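Local coordinates for conserved hypothetical protein (Staphylococcus aureus subsp. aureus, PDB 2AP3) that is of unknown function but may be a lipoprotein that binds the bacterial cell wall, at residues K19-Q24 with K116-V121; A43-K48 with A75-K80. All blocks are in the same frame, centred on the assembly; numbering follows the deposited sequence.

Contact 1 (K19-Q24 with K116-V121)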
ATOM      1  N   LYS A  19      18.794  -6.474 -18.564  1.00 28.07           N
ATOM      2  CA  LYS A  19      19.324  -5.324 -17.809  1.00 29.51           C
ATOM      3  C   LYS A  19      18.462  -4.074 -17.948  1.00 29.95           C
ATOM      4  O   LYS A  19      18.180  -3.401 -16.949  1.00 30.63           O
ATOM      5  CB  LYS A  19      20.758  -4.990 -18.240  1.00 29.69           C
ATOM      6  CG  LYS A  19      21.829  -5.970 -17.782  1.00 30.66           C
ATOM      7  CD  LYS A  19      23.248  -5.397 -17.984  1.00 31.51           C
ATOM      8  CE  LYS A  19      23.697  -5.365 -19.447  1.00 33.54           C
ATOM      9  NZ  LYS A  19      24.118  -6.705 -19.973  1.00 34.67           N
ATOM     10  N   ALA A  20      18.059  -3.764 -19.179  1.00 30.13           N
ATOM     11  CA  ALA A  20      17.207  -2.612 -19.485  1.00 30.67           C
ATOM     12  C   ALA A  20      15.809  -2.761 -18.890  1.00 31.00           C
ATOM     13  O   ALA A  20      15.205  -1.771 -18.446  1.00 31.28           O
ATOM     14  CB  ALA A  20      17.116  -2.412 -20.986  1.00 30.79           C
ATOM     15  N   TYR A  21      15.298  -3.992 -18.903  1.00 30.90           N
ATOM     16  CA  TYR A  21      14.008  -4.315 -18.296  1.00 30.76           C
ATOM     17  C   TYR A  21      14.056  -4.116 -16.787  1.00 30.86           C
ATOM     18  O   TYR A  21      13.221  -3.398 -16.229  1.00 30.86           O
ATOM     19  CB  TYR A  21      13.561  -5.754 -18.607  1.00 31.14           C
ATOM     20  CG  TYR A  21      12.339  -6.186 -17.792  1.00 31.68           C
ATOM     21  CD1 TYR A  21      11.051  -5.858 -18.204  1.00 31.99           C
ATOM     22  CD2 TYR A  21      12.485  -6.903 -16.603  1.00 32.09           C
ATOM     23  CE1 TYR A  21       9.934  -6.236 -17.460  1.00 31.25           C
ATOM     24  CE2 TYR A  21      11.378  -7.286 -15.849  1.00 32.37           C
ATOM     25  CZ  TYR A  21      10.105  -6.952 -16.285  1.00 32.18           C
ATOM     26  OH  TYR A  21       9.006  -7.331 -15.531  1.00 32.76           O
ATOM     27  N   LEU A  22      15.032  -4.753 -16.139  1.00 30.62           N
ATOM     28  CA  LEU A  22      15.148  -4.682 -14.687  1.00 30.93           C
ATOM     29  C   LEU A  22      15.398  -3.245 -14.217  1.00 31.39           C
ATOM     30  O   LEU A  22      15.017  -2.889 -13.099  1.00 31.92           O
ATOM     31  CB  LEU A  22      16.194  -5.669 -14.155  1.00 30.39           C
ATOM     32  CG  LEU A  22      15.825  -7.160 -14.262  1.00 30.10           C
ATOM     33  CD1 LEU A  22      17.023  -8.058 -13.953  1.00 31.47           C
ATOM     34  CD2 LEU A  22      14.665  -7.513 -13.345  1.00 30.75           C
ATOM     35  N   LYS A  23      15.985  -2.423 -15.097  1.00 32.10           N
ATOM     36  CA  LYS A  23      16.210  -0.991 -14.839  1.00 32.59           C
ATOM     37  C   LYS A  23      14.929  -0.154 -14.873  1.00 32.71           C
ATOM     38  O   LYS A  23      14.774   0.789 -14.084  1.00 32.51           O
ATOM     39  CB  LYS A  23      17.199  -0.417 -15.863  1.00 33.14           C
ATOM     40  CG  LYS A  23      17.872   0.897 -15.445  1.00 34.77           C
ATOM     41  CD  LYS A  23      19.359   0.688 -15.183  1.00 36.03           C
ATOM     42  CE  LYS A  23      20.029   1.966 -14.669  1.00 37.44           C
ATOM     43  NZ  LYS A  23      21.447   2.086 -15.134  1.00 38.63           N
ATOM     44  N   GLN A  24      14.047  -0.450 -15.822  1.00 32.34           N
ATOM     45  CA  GLN A  24      12.756   0.226 -15.902  1.00 32.68           C
ATOM     46  C   GLN A  24      11.928  -0.125 -14.667  1.00 32.42           C
ATOM     47  O   GLN A  24      11.279   0.748 -14.084  1.00 32.03           O
ATOM     48  CB  GLN A  24      12.030  -0.127 -17.198  1.00 33.08           C
ATOM     49  CG  GLN A  24      12.655   0.537 -18.425  1.00 34.76           C
ATOM     50  CD  GLN A  24      12.379  -0.200 -19.735  1.00 36.72           C
ATOM     51  OE1 GLN A  24      11.572  -1.132 -19.791  1.00 37.21           O
ATOM     52  NE2 GLN A  24      13.051   0.232 -20.803  1.00 37.88           N
ATOM     53  N   LYS A 116       8.000 -12.870 -18.367  1.00 26.27           N
ATOM     54  CA  LYS A 116       6.550 -12.805 -18.382  1.00 26.82           C
ATOM     55  C   LYS A 116       5.999 -13.103 -16.986  1.00 26.22           C
ATOM     56  O   LYS A 116       5.015 -12.499 -16.566  1.00 26.89           O
ATOM     57  CB  LYS A 116       5.963 -13.756 -19.429  1.00 26.38           C
ATOM     58  CG  LYS A 116       6.239 -13.301 -20.858  1.00 28.30           C
ATOM     59  CD  LYS A 116       5.475 -14.103 -21.901  1.00 28.72           C
ATOM     60  CE  LYS A 116       5.708 -13.517 -23.294  1.00 31.10           C
ATOM     61  NZ  LYS A 116       5.162 -14.366 -24.400  1.00 33.33           N
ATOM     62  N   GLN A 117       6.671 -14.000 -16.263  1.00 25.50           N
ATOM     63  CA  GLN A 117       6.264 -14.370 -14.909  1.00 25.15           C
ATOM     64  C   GLN A 117       6.503 -13.221 -13.923  1.00 24.86           C
ATOM     65  O   GLN A 117       5.655 -12.955 -13.070  1.00 24.26           O
ATOM     66  CB  GLN A 117       6.962 -15.670 -14.459  1.00 25.50           C
ATOM     67  CG  GLN A 117       6.784 -16.050 -12.984  1.00 25.88           C
ATOM     68  CD  GLN A 117       5.345 -16.325 -12.590  1.00 28.38           C
ATOM     69  OE1 GLN A 117       4.478 -16.547 -13.443  1.00 28.32           O
ATOM     70  NE2 GLN A 117       5.083 -16.332 -11.280  1.00 26.60           N
ATOM     71  N   LEU A 118       7.643 -12.544 -14.041  1.00 24.93           N
ATOM     72  CA  LEU A 118       7.889 -11.347 -13.232  1.00 25.29           C
ATOM     73  C   LEU A 118       6.825 -10.280 -13.500  1.00 25.92           C
ATOM     74  O   LEU A 118       6.306  -9.671 -12.549  1.00 25.77           O
ATOM     75  CB  LEU A 118       9.296 -10.792 -13.467  1.00 25.77           C
ATOM     76  CG  LEU A 118       9.673  -9.475 -12.767  1.00 25.39           C
ATOM     77  CD1 LEU A 118       9.487  -9.528 -11.228  1.00 27.21           C
ATOM     78  CD2 LEU A 118      11.093  -9.125 -13.125  1.00 25.82           C
ATOM     79  N   ASP A 119       6.498 -10.066 -14.777  1.00 26.04           N
ATOM     80  CA  ASP A 119       5.426  -9.134 -15.175  1.00 26.14           C
ATOM     81  C   ASP A 119       4.076  -9.497 -14.591  1.00 26.21           C
ATOM     82  O   ASP A 119       3.287  -8.628 -14.225  1.00 26.20           O
ATOM     83  CB  ASP A 119       5.272  -9.078 -16.696  1.00 26.63           C
ATOM     84  CG  ASP A 119       6.174  -8.070 -17.339  1.00 28.05           C
ATOM     85  OD1 ASP A 119       6.731  -7.199 -16.630  1.00 27.35           O
ATOM     86  OD2 ASP A 119       6.333  -8.161 -18.587  1.00 28.69           O
ATOM     87  N   ASP A 120       3.796 -10.789 -14.527  1.00 25.40           N
ATOM     88  CA  ASP A 120       2.531 -11.242 -13.983  1.00 24.69           C
ATOM     89  C   ASP A 120       2.441 -11.016 -12.485  1.00 24.35           C
ATOM     90  O   ASP A 120       1.370 -10.725 -11.979  1.00 23.80           O
ATOM     91  CB  ASP A 120       2.290 -12.714 -14.318  1.00 25.25           C
ATOM     92  CG  ASP A 120       2.049 -12.938 -15.794  1.00 26.48           C
ATOM     93  OD1 ASP A 120       1.623 -11.997 -16.501  1.00 27.48           O
ATOM     94  OD2 ASP A 120       2.272 -14.074 -16.252  1.00 27.09           O
ATOM     95  N   VAL A 121       3.567 -11.168 -11.793  1.00 23.74           N
ATOM     96  CA  VAL A 121       3.622 -10.943 -10.355  1.00 23.70           C
ATOM     97  C   VAL A 121       3.529  -9.453 -10.057  1.00 23.55           C
ATOM     98  O   VAL A 121       2.875  -9.067  -9.091  1.00 23.57           O
ATOM     99  CB  VAL A 121       4.867 -11.615  -9.703  1.00 23.38           C
ATOM    100  CG1 VAL A 121       4.944 -11.347  -8.192  1.00 23.76           C
ATOM    101  CG2 VAL A 121       4.797 -13.118  -9.942  1.00 23.02           C
TER

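Contact 2 (A43-K48 with A75-K80)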
ATOM      1  N   ALA A  43       1.759   7.198  10.447  1.00 12.25           N
ATOM      2  CA  ALA A  43       2.182   6.714  11.777  1.00 12.45           C
ATOM      3  C   ALA A  43       2.146   7.834  12.829  1.00 12.08           C
ATOM      4  O   ALA A  43       1.707   7.624  13.970  1.00 12.68           O
ATOM      5  CB  ALA A  43       3.559   6.060  11.719  1.00 12.76           C
ATOM      6  N   GLU A  44       2.590   9.033  12.455  1.00 11.46           N
ATOM      7  CA  GLU A  44       2.495  10.184  13.342  1.00 11.20           C
ATOM      8  C   GLU A  44       1.036  10.467  13.696  1.00 11.32           C
ATOM      9  O   GLU A  44       0.713  10.709  14.866  1.00 12.09           O
ATOM     10  CB  GLU A  44       3.164  11.410  12.729  1.00 10.43           C
ATOM     11  CG  GLU A  44       4.665  11.255  12.462  1.00 13.03           C
ATOM     12  CD  GLU A  44       5.532  11.416  13.700  1.00 16.19           C
ATOM     13  OE1 GLU A  44       5.009  11.839  14.749  1.00 17.35           O
ATOM     14  OE2 GLU A  44       6.756  11.133  13.604  1.00 19.21           O
ATOM     15  N   LEU A  45       0.152  10.385  12.693  1.00 12.14           N
ATOM     16  CA  LEU A  45      -1.264  10.609  12.942  1.00 12.42           C
ATOM     17  C   LEU A  45      -1.867   9.549  13.863  1.00 12.92           C
ATOM     18  O   LEU A  45      -2.688   9.869  14.727  1.00 13.52           O
ATOM     19  CB  LEU A  45      -2.017  10.667  11.608  1.00 13.26           C
ATOM     20  CG  LEU A  45      -1.804  11.983  10.848  1.00 12.86           C
ATOM     21  CD1 LEU A  45      -2.200  11.813   9.374  1.00 13.00           C
ATOM     22  CD2 LEU A  45      -2.567  13.130  11.502  1.00 14.12           C
ATOM     23  N   ASP A  46      -1.393   8.310  13.716  1.00 12.36           N
ATOM     24  CA  ASP A  46      -1.864   7.183  14.545  1.00 14.06           C
ATOM     25  C   ASP A  46      -1.429   7.443  15.997  1.00 12.84           C
ATOM     26  O   ASP A  46      -2.183   7.188  16.936  1.00 12.87           O
ATOM     27  CB  ASP A  46      -1.251   5.853  14.073  1.00 15.06           C
ATOM     28  CG  ASP A  46      -1.891   5.298  12.793  1.00 20.72           C
ATOM     29  OD1 ASP A  46      -3.006   5.697  12.483  1.00 24.07           O
ATOM     30  OD2 ASP A  46      -1.277   4.423  12.146  1.00 26.90           O
ATOM     31  N   GLU A  47      -0.220   7.975  16.180  1.00 12.40           N
ATOM     32  CA  GLU A  47       0.236   8.278  17.535  1.00 11.84           C
ATOM     33  C   GLU A  47      -0.554   9.414  18.169  1.00 11.57           C
ATOM     34  O   GLU A  47      -0.901   9.341  19.354  1.00 12.06           O
ATOM     35  CB  GLU A  47       1.744   8.565  17.561  1.00 12.85           C
ATOM     36  CG  GLU A  47       2.577   7.307  17.367  1.00 13.92           C
ATOM     37  CD  GLU A  47       2.236   6.200  18.368  1.00 17.18           C
ATOM     38  OE1 GLU A  47       2.360   6.442  19.593  1.00 20.59           O
ATOM     39  OE2 GLU A  47       1.839   5.102  17.936  1.00 18.89           O
ATOM     40  N   LYS A  48      -0.921  10.413  17.365  1.00 12.02           N
ATOM     41  CA  LYS A  48      -1.726  11.518  17.872  1.00 13.32           C
ATOM     42  C   LYS A  48      -3.121  11.033  18.275  1.00 13.06           C
ATOM     43  O   LYS A  48      -3.646  11.444  19.306  1.00 14.08           O
ATOM     44  CB  LYS A  48      -1.827  12.633  16.837  1.00 13.57           C
ATOM     45  CG  LYS A  48      -0.629  13.559  16.811  1.00 17.30           C
ATOM     46  CD  LYS A  48      -0.884  14.666  15.800  1.00 22.90           C
ATOM     47  CE  LYS A  48       0.328  15.540  15.595  1.00 23.13           C
ATOM     48  NZ  LYS A  48       1.525  14.852  14.999  1.00 23.91           N
ATOM     49  N   ALA A  75      -9.203  11.106  11.507  1.00 10.62           N
ATOM     50  CA  ALA A  75      -9.571  10.069  10.524  1.00 10.85           C
ATOM     51  C   ALA A  75      -9.537  10.664   9.113  1.00 11.70           C
ATOM     52  O   ALA A  75      -8.955  10.059   8.193  1.00 12.15           O
ATOM     53  CB  ALA A  75     -10.925   9.478  10.867  1.00 11.29           C
ATOM     54  N   ASP A  76     -10.115  11.858   8.934  1.00 11.09           N
ATOM     55  CA  ASP A  76     -10.002  12.569   7.637  1.00 10.88           C
ATOM     56  C   ASP A  76      -8.544  12.763   7.220  1.00 11.05           C
ATOM     57  O   ASP A  76      -8.192  12.586   6.046  1.00 11.93           O
ATOM     58  CB  ASP A  76     -10.734  13.925   7.647  1.00 11.39           C
ATOM     59  CG  ASP A  76     -12.218  13.777   7.738  1.00 14.34           C
ATOM     60  OD1 ASP A  76     -12.771  12.749   7.295  1.00 13.46           O
ATOM     61  OD2 ASP A  76     -12.855  14.729   8.250  1.00 16.74           O
ATOM     62  N   ASP A  77      -7.700  13.108   8.187  1.00 11.66           N
ATOM     63  CA  ASP A  77      -6.314  13.430   7.896  1.00 12.34           C
ATOM     64  C   ASP A  77      -5.576  12.185   7.430  1.00 12.48           C
ATOM     65  O   ASP A  77      -4.755  12.236   6.519  1.00 12.68           O
ATOM     66  CB  ASP A  77      -5.623  13.979   9.159  1.00 13.00           C
ATOM     67  CG  ASP A  77      -6.040  15.390   9.494  1.00 15.32           C
ATOM     68  OD1 ASP A  77      -6.689  16.054   8.665  1.00 17.25           O
ATOM     69  OD2 ASP A  77      -5.714  15.806  10.640  1.00 19.44           O
ATOM     70  N   ARG A  78      -5.874  11.058   8.060  1.00 12.17           N
ATOM     71  CA  ARG A  78      -5.224   9.808   7.667  1.00 11.75           C
ATOM     72  C   ARG A  78      -5.669   9.383   6.278  1.00 11.71           C
ATOM     73  O   ARG A  78      -4.854   9.016   5.438  1.00 12.64           O
ATOM     74  CB  ARG A  78      -5.492   8.716   8.704  1.00 12.33           C
ATOM     75  CG  ARG A  78      -4.694   8.956   9.987  1.00 11.38           C
ATOM     76  CD  ARG A  78      -4.978   7.883  11.053  1.00 11.98           C
ATOM     77  NE  ARG A  78      -6.318   7.976  11.639  1.00 11.40           N
ATOM     78  CZ  ARG A  78      -7.139   6.944  11.812  1.00 14.40           C
ATOM     79  NH1 ARG A  78      -6.780   5.714  11.455  1.00 13.26           N
ATOM     80  NH2 ARG A  78      -8.329   7.150  12.372  1.00 13.50           N
ATOM     81  N   LEU A  79      -6.971   9.477   6.007  1.00 10.99           N
ATOM     82  CA  LEU A  79      -7.441   9.180   4.661  1.00 11.47           C
ATOM     83  C   LEU A  79      -6.849  10.110   3.600  1.00 12.02           C
ATOM     84  O   LEU A  79      -6.498   9.666   2.484  1.00 11.76           O
ATOM     85  CB  LEU A  79      -8.966   9.259   4.624  1.00 11.36           C
ATOM     86  CG  LEU A  79      -9.683   8.143   5.369  1.00  9.99           C
ATOM     87  CD1 LEU A  79     -11.154   8.494   5.620  1.00 13.70           C
ATOM     88  CD2 LEU A  79      -9.554   6.770   4.621  1.00 12.13           C
ATOM     89  N   LYS A  80      -6.723  11.387   3.925  1.00 11.18           N
ATOM     90  CA  LYS A  80      -6.186  12.351   2.968  1.00 12.69           C
ATOM     91  C   LYS A  80      -4.718  12.005   2.676  1.00 12.01           C
ATOM     92  O   LYS A  80      -4.283  11.950   1.505  1.00 12.95           O
ATOM     93  CB  LYS A  80      -6.324  13.766   3.515  1.00 13.08           C
ATOM     94  CG  LYS A  80      -5.822  14.874   2.583  1.00 16.75           C
ATOM     95  CD  LYS A  80      -6.518  14.833   1.221  1.00 18.45           C
ATOM     96  CE  LYS A  80      -8.015  15.120   1.365  1.00 21.12           C
ATOM     97  NZ  LYS A  80      -8.783  15.037   0.070  1.00 24.80           N
TER
HETATM   98  O   HOH W   1      -4.325   4.570  10.360  1.00 16.18           O

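Contact 1 (K19-Q24 with K116-V121)
Tyr21 reaches from helix 10-30 to Leu118 and Asp119 of helix 109-150 and makes the largest contribution to the contact between 19-24 and 116-121. The two helical segments run almost parallel, but their axes stay 12.5 Å from each other, wide for neighbouring helices, so the contact is made by side-chain ends and chiefly by the phenol. With CG anti to the backbone N (chi1 170°), the tyrosine extends toward the other helix and brings its hydroxyl to the acidic side chain there. Tyr21 OH donates a short hydrogen bond to Asp119 OD1, at 2.5 Å. The hydroxyl comes from above the carboxylate plane, 52° out of it, and the ring and carboxylate planes are 66° apart. This bond, together with Leu118 at the ring edge, probably limits movement of the phenol.

Leu118 closes in on the same ring at its edge. Its CD2 methyl lies near the ring plane, 3.3 Å from Tyr21 CE2, a tight approach for two carbons. That methyl also meets Leu22, with Leu22 CD2 at 3.9 Å from Leu118 CD2, so this one methyl touches both Tyr21 and Leu22. Beyond the pair, Leu118 also packs on Glu191 and Lys192 of helix 157-195, while Leu22 touches Asp196 near the C-terminal end. These side chains thus join helix 10-30 to helix 109-150, with helix 157-195 drawn in through Leu118, at one end of an elongated helical bundle.

Contact 2 (A43-K48 with A75-K80)
This is a side-by-side packing of two antiparallel helices, 33-50 and 61-96, which follow each other in the chain. The segments 43-48 and 75-80 lie 9.9 Å apart at their axes, with their directions at 169°, and Leu45 and Arg78 have the closest CA atoms.

Leu45 supplies the apolar part. Its CB rests 3.6 Å from Arg78 CG, the leucine and the arginine stem running past one another head to tail, while its CD2 methyl lies 3.9 Å from Asp77 CB. Arginine thus presents its aliphatic stem to the leucine. A bend at chi3 (-71°) turns the chain beyond CD, and Asp46 OD1 sits 3.3 Å from Arg78 CD, crossing the arginine roughly at a right angle. The direct ion pair is long, with Asp46 OD1 at 3.9 Å from Arg78 NH1. A water fills in, donating to Asp46 OD1 at 2.7 Å and accepting from Arg78 NH1 at 2.9 Å in the guanidinium plane.

Asn74 accepts from Arg78 NE through OD1 and gives ND2 to Leu45 O, linking the two helices; Glu143 of helix 109-150 pairs with NH2. The carboxylate of Asp77 forms a salt bridge with Lys73. The buried arginine charge is therefore probably balanced by two acids, Glu143 directly and Asp46 largely through water.

Contact 1 and contact 2 lie one to each side of the middle of the molecule, their own centres 35 Å apart and their nearest atoms about 24 Å apart, so they do not touch. Four different helices supply the segments: 10-30 and 109-150 for contact 1, 33-50 and 61-96 for contact 2. Both segments of contact 2 fall between those of contact 1 in sequence. Contact 2 joins successive antiparallel helices, whereas contact 1 brings together helices far apart in sequence. Helix 109-150 connects the two regions, since it supplies 116-121 to contact 1 and Glu143 beside contact 2. Together they join helices at two distant points along the length of the bundle.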